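Local coordinates for uncharacterized conserved protein YiiM (Geobacillus stearothermophilus, PDB 5YHH), which probably acts as a molybdenum cofactor-dependent oxidoreductase of the MOSC family that confers resistance to hydroxylaminopurine, at residues A[104-110]-A[165-171]; A[117-123]-A[202-207]. One frame throughout, in Å; residues are numbered along the deposited sequence.

Contact 1: A[104-110]-A[165-171]; sequences CLGDIYV and LVLVERG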
loop_
_atom_site.group_PDB
_atom_site.type_symbol
_atom_site.label_atom_id
_atom_site.label_comp_id
_atom_site.label_asym_id
_atom_site.label_seq_id
_atom_site.Cartn_x
_atom_site.Cartn_y
_atom_site.Cartn_z
ATOM N N CYS A 104 -1.938 5.093 9.598
ATOM C CA CYS A 104 -0.676 5.692 10.016
ATOM C C CYS A 104 0.494 4.739 9.893
ATOM O O CYS A 104 0.351 3.528 10.039
ATOM C CB CYS A 104 -0.772 6.194 11.462
ATOM S SG CYS A 104 -1.890 7.600 11.623
ATOM N N LEU A 105 1.658 5.308 9.654
ATOM C CA LEU A 105 2.886 4.549 9.614
ATOM C C LEU A 105 3.027 3.877 10.973
ATOM O O LEU A 105 2.794 4.508 12.004
ATOM C CB LEU A 105 4.048 5.489 9.353
ATOM C CG LEU A 105 5.454 4.880 9.373
ATOM C CD1 LEU A 105 5.605 3.801 8.278
ATOM C CD2 LEU A 105 6.423 6.044 9.200
ATOM N N GLY A 106 3.308 2.583 10.969
ATOM C CA GLY A 106 3.476 1.846 12.207
ATOM C C GLY A 106 2.227 1.219 12.775
ATOM O O GLY A 106 2.335 0.429 13.708
ATOM N N ASP A 107 1.047 1.544 12.231
ATOM C CA ASP A 107 -0.197 0.917 12.684
ATOM C C ASP A 107 -0.032 -0.585 12.554
ATOM O O ASP A 107 0.454 -1.081 11.533
ATOM C CB ASP A 107 -1.404 1.275 11.806
ATOM C CG ASP A 107 -1.976 2.680 12.037
ATOM O OD1 ASP A 107 -1.557 3.426 12.936
ATOM O OD2 ASP A 107 -2.893 3.046 11.251
ATOM N N ILE A 108 -0.469 -1.305 13.582
ATOM C CA ILE A 108 -0.524 -2.754 13.556
ATOM C C ILE A 108 -1.971 -3.217 13.520
ATOM O O ILE A 108 -2.808 -2.774 14.348
ATOM C CB ILE A 108 0.218 -3.346 14.781
ATOM C CG1 ILE A 108 1.670 -2.870 14.758
ATOM C CG2 ILE A 108 0.127 -4.873 14.771
ATOM C CD1 ILE A 108 2.554 -3.325 15.956
ATOM N N TYR A 109 -2.274 -4.116 12.586
ATOM C CA TYR A 109 -3.644 -4.643 12.423
ATOM C C TYR A 109 -3.620 -6.166 12.546
ATOM O O TYR A 109 -2.656 -6.819 12.119
ATOM C CB TYR A 109 -4.234 -4.301 11.057
ATOM C CG TYR A 109 -4.424 -2.814 10.842
ATOM C CD1 TYR A 109 -3.384 -2.031 10.409
ATOM C CD2 TYR A 109 -5.663 -2.201 11.088
ATOM C CE1 TYR A 109 -3.555 -0.652 10.194
ATOM C CE2 TYR A 109 -5.840 -0.822 10.911
ATOM C CZ TYR A 109 -4.769 -0.052 10.468
ATOM O OH TYR A 109 -4.895 1.315 10.283
ATOM N N VAL A 110 -4.673 -6.722 13.138
ATOM C CA VAL A 110 -4.913 -8.158 13.056
ATOM C C VAL A 110 -5.756 -8.371 11.802
ATOM O O VAL A 110 -6.727 -7.648 11.557
ATOM C CB VAL A 110 -5.648 -8.729 14.284
ATOM C CG1 VAL A 110 -5.980 -10.201 14.063
ATOM C CG2 VAL A 110 -4.790 -8.647 15.529
ATOM N N LEU A 165 -10.190 -6.072 9.448
ATOM C CA LEU A 165 -8.823 -5.618 9.754
ATOM C C LEU A 165 -8.952 -4.787 10.998
ATOM O O LEU A 165 -9.562 -3.717 10.943
ATOM C CB LEU A 165 -8.279 -4.712 8.662
ATOM C CG LEU A 165 -7.207 -5.175 7.706
ATOM C CD1 LEU A 165 -6.979 -4.015 6.671
ATOM C CD2 LEU A 165 -5.955 -5.535 8.389
ATOM N N VAL A 166 -8.411 -5.273 12.111
ATOM C CA VAL A 166 -8.647 -4.687 13.414
ATOM C C VAL A 166 -7.377 -3.998 13.886
ATOM O O VAL A 166 -6.329 -4.629 14.046
ATOM C CB VAL A 166 -9.038 -5.783 14.471
ATOM C CG1 VAL A 166 -9.327 -5.154 15.845
ATOM C CG2 VAL A 166 -10.239 -6.616 13.990
ATOM N N LEU A 167 -7.476 -2.700 14.125
ATOM C CA LEU A 167 -6.348 -1.943 14.611
ATOM C C LEU A 167 -6.051 -2.384 16.013
ATOM O O LEU A 167 -6.918 -2.324 16.860
ATOM C CB LEU A 167 -6.651 -0.444 14.588
ATOM C CG LEU A 167 -5.491 0.457 15.003
ATOM C CD1 LEU A 167 -4.340 0.417 13.944
ATOM C CD2 LEU A 167 -5.997 1.883 15.226
ATOM N N VAL A 168 -4.838 -2.849 16.264
ATOM C CA VAL A 168 -4.457 -3.209 17.617
ATOM C C VAL A 168 -3.430 -2.261 18.211
ATOM O O VAL A 168 -3.306 -2.191 19.425
ATOM C CB VAL A 168 -3.986 -4.700 17.733
ATOM C CG1 VAL A 168 -5.219 -5.636 17.609
ATOM C CG2 VAL A 168 -2.939 -5.039 16.700
ATOM N N GLU A 169 -2.693 -1.531 17.389
ATOM C CA GLU A 169 -1.826 -0.462 17.892
ATOM C C GLU A 169 -1.656 0.678 16.880
ATOM O O GLU A 169 -1.288 0.436 15.740
ATOM C CB GLU A 169 -0.463 -1.029 18.291
ATOM C CG GLU A 169 0.485 0.022 18.858
ATOM C CD GLU A 169 1.777 -0.565 19.405
ATOM O OE1 GLU A 169 2.615 -1.037 18.607
ATOM O OE2 GLU A 169 1.947 -0.527 20.635
ATOM N N ARG A 170 -1.958 1.905 17.303
ATOM C CA ARG A 170 -1.751 3.086 16.478
ATOM C C ARG A 170 -0.261 3.376 16.345
ATOM O O ARG A 170 0.447 3.449 17.340
ATOM C CB ARG A 170 -2.473 4.308 17.073
ATOM C CG ARG A 170 -2.265 5.642 16.307
ATOM C CD ARG A 170 -2.842 5.614 14.910
ATOM N NE ARG A 170 -4.287 5.722 14.917
ATOM C CZ ARG A 170 -5.096 5.387 13.908
ATOM N NH1 ARG A 170 -4.645 4.903 12.741
ATOM N NH2 ARG A 170 -6.396 5.541 14.083
ATOM N N GLY A 171 0.214 3.521 15.113
ATOM C CA GLY A 171 1.619 3.849 14.865
ATOM C C GLY A 171 2.011 5.053 15.688
ATOM O O GLY A 171 1.250 6.000 15.809
#
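With chi1 at -77°, the carboxylate of Asp107 lies beside its own backbone N, while Arg170, bent at chi2 (64°) and chi3 (75°), folds its guanidinium back to run alongside it. Arg170 NH1 reaches Asp107 OD2 at 3.0 Å, a salt bridge made at the guanidinium edge with the two planes steeply inclined to each other. Asp107 OD1 uses its anti lone pair to take the nearly straight bond from Gly171 N (2.8 Å), and Cys104 N approaches OD2 from above the carboxylate plane, within the type II turn from Cys104 to Asp107. One buried carboxylate thus ties the turn to the residues that follow the partner strand. Beyond it the antiparallel pairing of strands 108-111 and 165-169, at one margin of the mixed MOSC sheet, is interrupted by a classic beta bulge: Val168 N (2.8 Å) and Glu169 N (3.3 Å) both donate to Ile108 O. Leu167 lays CD1 over a face of the Tyr109 ring, 3.8 Å from its centroid, in a CH-pi contact, and its CD2 lies over the centre of the Arg170 guanidinium. Ile108 CG2 meets Val168 CG2 at 3.6 Å, whereas CD2 of Leu165 presses against Tyr109 CB.

Contact 2: A[117-123]-A[202-207]; sequences QVSQPRQ and ALSASW
Gln117 opens the contact by resting the flat end of its extended side chain against Ala202 CB, with 3.9 Å from CD to CB; Arg152 and Gly106 hold the two polar ends of that amide. Two residues on, the carbonyl of Ser119 receives Ser204 N at 3.0 Å, the donor tilted out of the carbonyl plane, and Leu203 CA adds a CA-H...O contact to the same oxygen. The hydroxyl of Ser119 turns to Asp62 instead.

Gln120 supplies the side-chain bond of the contact. Its CG sits between the backbone N and the carbonyl carbon (chi1 61°), and the chain then extends so that OE1 accepts from Ser204 OG at 2.8 Å, the hydroxyl lying above the amide carbonyl plane. NE2 is hydrogen-bonded to Pro121 O within the same segment, which helps to hold the rotation of the amide. Ser204 occupies the N-cap position of helix 205-213, so the strand holds the helix by the residue that begins it.

Trp207 offers one face to the strand: Gln120 CB lies over its five-membered ring, and Pro121 CD stands 3.6 Å from the centroid of the six-membered ring, 9° off the normal, a pair of CH-pi contacts. Gln123 CG comes to the indole edge, 3.7 Å from Trp207 CZ2.

This joins the end of a MOSC-domain strand, flanked by strands 108-111 and 149-153, to the C-terminal three-helix domain; Trp207 also stacks on Tyr184 of helix 177-185, whose Asn181 touches Pro121.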
loop_
_atom_site.group_PDB
_atom_site.type_symbol
_atom_site.label_atom_id
_atom_site.label_comp_id
_atom_site.label_asym_id
_atom_site.label_seq_id
_atom_site.Cartn_x
_atom_site.Cartn_y
_atom_site.Cartn_z
ATOM N N GLN A 117 1.775 -4.674 9.768
ATOM C CA GLN A 117 2.142 -3.319 10.160
ATOM C C GLN A 117 2.361 -2.483 8.916
ATOM O O GLN A 117 3.065 -2.913 8.000
ATOM C CB GLN A 117 3.445 -3.304 10.965
ATOM C CG GLN A 117 3.809 -1.925 11.555
ATOM C CD GLN A 117 5.058 -1.951 12.413
ATOM O OE1 GLN A 117 6.107 -2.470 12.002
ATOM N NE2 GLN A 117 4.966 -1.371 13.613
ATOM N N VAL A 118 1.828 -1.264 8.936
ATOM C CA VAL A 118 2.019 -0.301 7.836
ATOM C C VAL A 118 3.467 0.141 7.789
ATOM O O VAL A 118 4.026 0.542 8.811
ATOM C CB VAL A 118 1.073 0.930 7.995
ATOM C CG1 VAL A 118 1.290 1.956 6.870
ATOM C CG2 VAL A 118 -0.394 0.480 8.024
ATOM N N SER A 119 4.063 0.048 6.610
ATOM C CA SER A 119 5.497 0.295 6.408
ATOM C C SER A 119 5.859 1.496 5.545
ATOM O O SER A 119 6.911 2.102 5.742
ATOM C CB SER A 119 6.129 -0.931 5.766
ATOM O OG SER A 119 5.583 -1.203 4.491
ATOM N N GLN A 120 5.012 1.795 4.559
ATOM C CA GLN A 120 5.247 2.879 3.616
ATOM C C GLN A 120 4.025 3.112 2.706
ATOM O O GLN A 120 3.210 2.204 2.514
ATOM C CB GLN A 120 6.454 2.540 2.735
ATOM C CG GLN A 120 6.298 1.279 1.892
ATOM C CD GLN A 120 7.359 1.178 0.789
ATOM O OE1 GLN A 120 8.475 0.852 1.079
ATOM N NE2 GLN A 120 6.992 1.498 -0.476
ATOM N N PRO A 121 3.908 4.327 2.133
ATOM C CA PRO A 121 3.008 4.559 0.996
ATOM C C PRO A 121 3.436 3.740 -0.210
ATOM O O PRO A 121 4.583 3.316 -0.300
ATOM C CB PRO A 121 3.196 6.062 0.704
ATOM C CG PRO A 121 3.830 6.605 1.929
ATOM C CD PRO A 121 4.712 5.534 2.415
ATOM N N ARG A 122 2.502 3.471 -1.104
ATOM C CA ARG A 122 2.782 2.809 -2.358
ATOM C C ARG A 122 2.987 3.923 -3.382
ATOM O O ARG A 122 2.277 4.899 -3.391
ATOM C CB ARG A 122 1.588 1.920 -2.752
ATOM C CG ARG A 122 1.692 1.230 -4.117
ATOM C CD ARG A 122 1.030 2.007 -5.238
ATOM N NE ARG A 122 1.107 1.294 -6.527
ATOM C CZ ARG A 122 0.225 0.380 -6.959
ATOM N NH1 ARG A 122 -0.867 0.041 -6.226
ATOM N NH2 ARG A 122 0.438 -0.195 -8.147
ATOM N N GLN A 123 4.016 3.797 -4.202
ATOM C CA GLN A 123 4.290 4.806 -5.208
ATOM C C GLN A 123 3.654 4.398 -6.535
ATOM O O GLN A 123 3.655 3.219 -6.894
ATOM C CB GLN A 123 5.779 4.955 -5.391
ATOM C CG GLN A 123 6.500 5.400 -4.152
ATOM C CD GLN A 123 7.975 5.359 -4.347
ATOM O OE1 GLN A 123 8.622 4.388 -3.984
ATOM N NE2 GLN A 123 8.525 6.408 -4.936
ATOM N N ALA A 202 9.229 2.033 12.207
ATOM C CA ALA A 202 8.396 1.248 11.283
ATOM C C ALA A 202 8.561 1.619 9.791
ATOM O O ALA A 202 8.103 0.867 8.921
ATOM C CB ALA A 202 6.924 1.348 11.683
ATOM N N LEU A 203 9.230 2.732 9.481
ATOM C CA LEU A 203 9.424 3.122 8.059
ATOM C C LEU A 203 10.298 2.107 7.312
ATOM O O LEU A 203 11.327 1.639 7.824
ATOM C CB LEU A 203 10.069 4.497 7.944
ATOM C CG LEU A 203 10.104 5.130 6.546
ATOM C CD1 LEU A 203 8.697 5.423 6.039
ATOM C CD2 LEU A 203 10.935 6.398 6.582
ATOM N N SER A 204 9.873 1.752 6.108
ATOM C CA SER A 204 10.651 0.898 5.240
ATOM C C SER A 204 12.067 1.500 5.058
ATOM O O SER A 204 12.228 2.733 5.032
ATOM C CB SER A 204 9.917 0.722 3.892
ATOM O OG SER A 204 9.999 1.918 3.144
ATOM N N ALA A 205 13.078 0.636 4.968
ATOM C CA ALA A 205 14.470 1.075 4.811
ATOM C C ALA A 205 14.648 2.025 3.626
ATOM O O ALA A 205 15.327 3.031 3.741
ATOM C CB ALA A 205 15.400 -0.127 4.665
ATOM N N SER A 206 14.027 1.719 2.493
ATOM C CA SER A 206 14.227 2.534 1.288
ATOM C C SER A 206 13.698 3.977 1.445
ATOM O O SER A 206 14.377 4.922 1.060
ATOM C CB SER A 206 13.607 1.847 0.060
ATOM O OG SER A 206 12.183 1.853 0.092
ATOM N N TRP A 207 12.513 4.148 2.038
ATOM C CA TRP A 207 11.978 5.495 2.302
ATOM C C TRP A 207 12.858 6.260 3.284
ATOM O O TRP A 207 13.070 7.471 3.107
ATOM C CB TRP A 207 10.518 5.457 2.804
ATOM C CG TRP A 207 9.597 5.292 1.673
ATOM C CD1 TRP A 207 9.577 4.248 0.805
ATOM C CD2 TRP A 207 8.593 6.210 1.226
ATOM N NE1 TRP A 207 8.621 4.439 -0.149
ATOM C CE2 TRP A 207 7.998 5.642 0.077
ATOM C CE3 TRP A 207 8.123 7.435 1.689
ATOM C CZ2 TRP A 207 6.956 6.265 -0.617
ATOM C CZ3 TRP A 207 7.083 8.064 0.992
ATOM C CH2 TRP A 207 6.525 7.485 -0.158
#

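How the contacts relate
The two contacts illustrate how one sheet is secured at its edge and at the end of an inner strand, where it meets the C-terminal helices. Contact 1 is partly buried, pairing strand 108-111 with the outermost strand 165-169 mainly through backbone bonds, with one salt bridge, Asp107 to Arg170, beside the strand pairing. Contact 2 is buried, and there a strand end meets a helix start through one backbone bond, an uncharged side-chain bond and aromatic packing. Their centres lie 14 Å apart, yet they are directly coupled: strands 108-111 and 114-121 are sheet neighbours, with probable hydrogen bonds from Val118 N to Asp107 O and from Gly106 N to Val118 O, while Leu105 CD1 packs on Ser119 O.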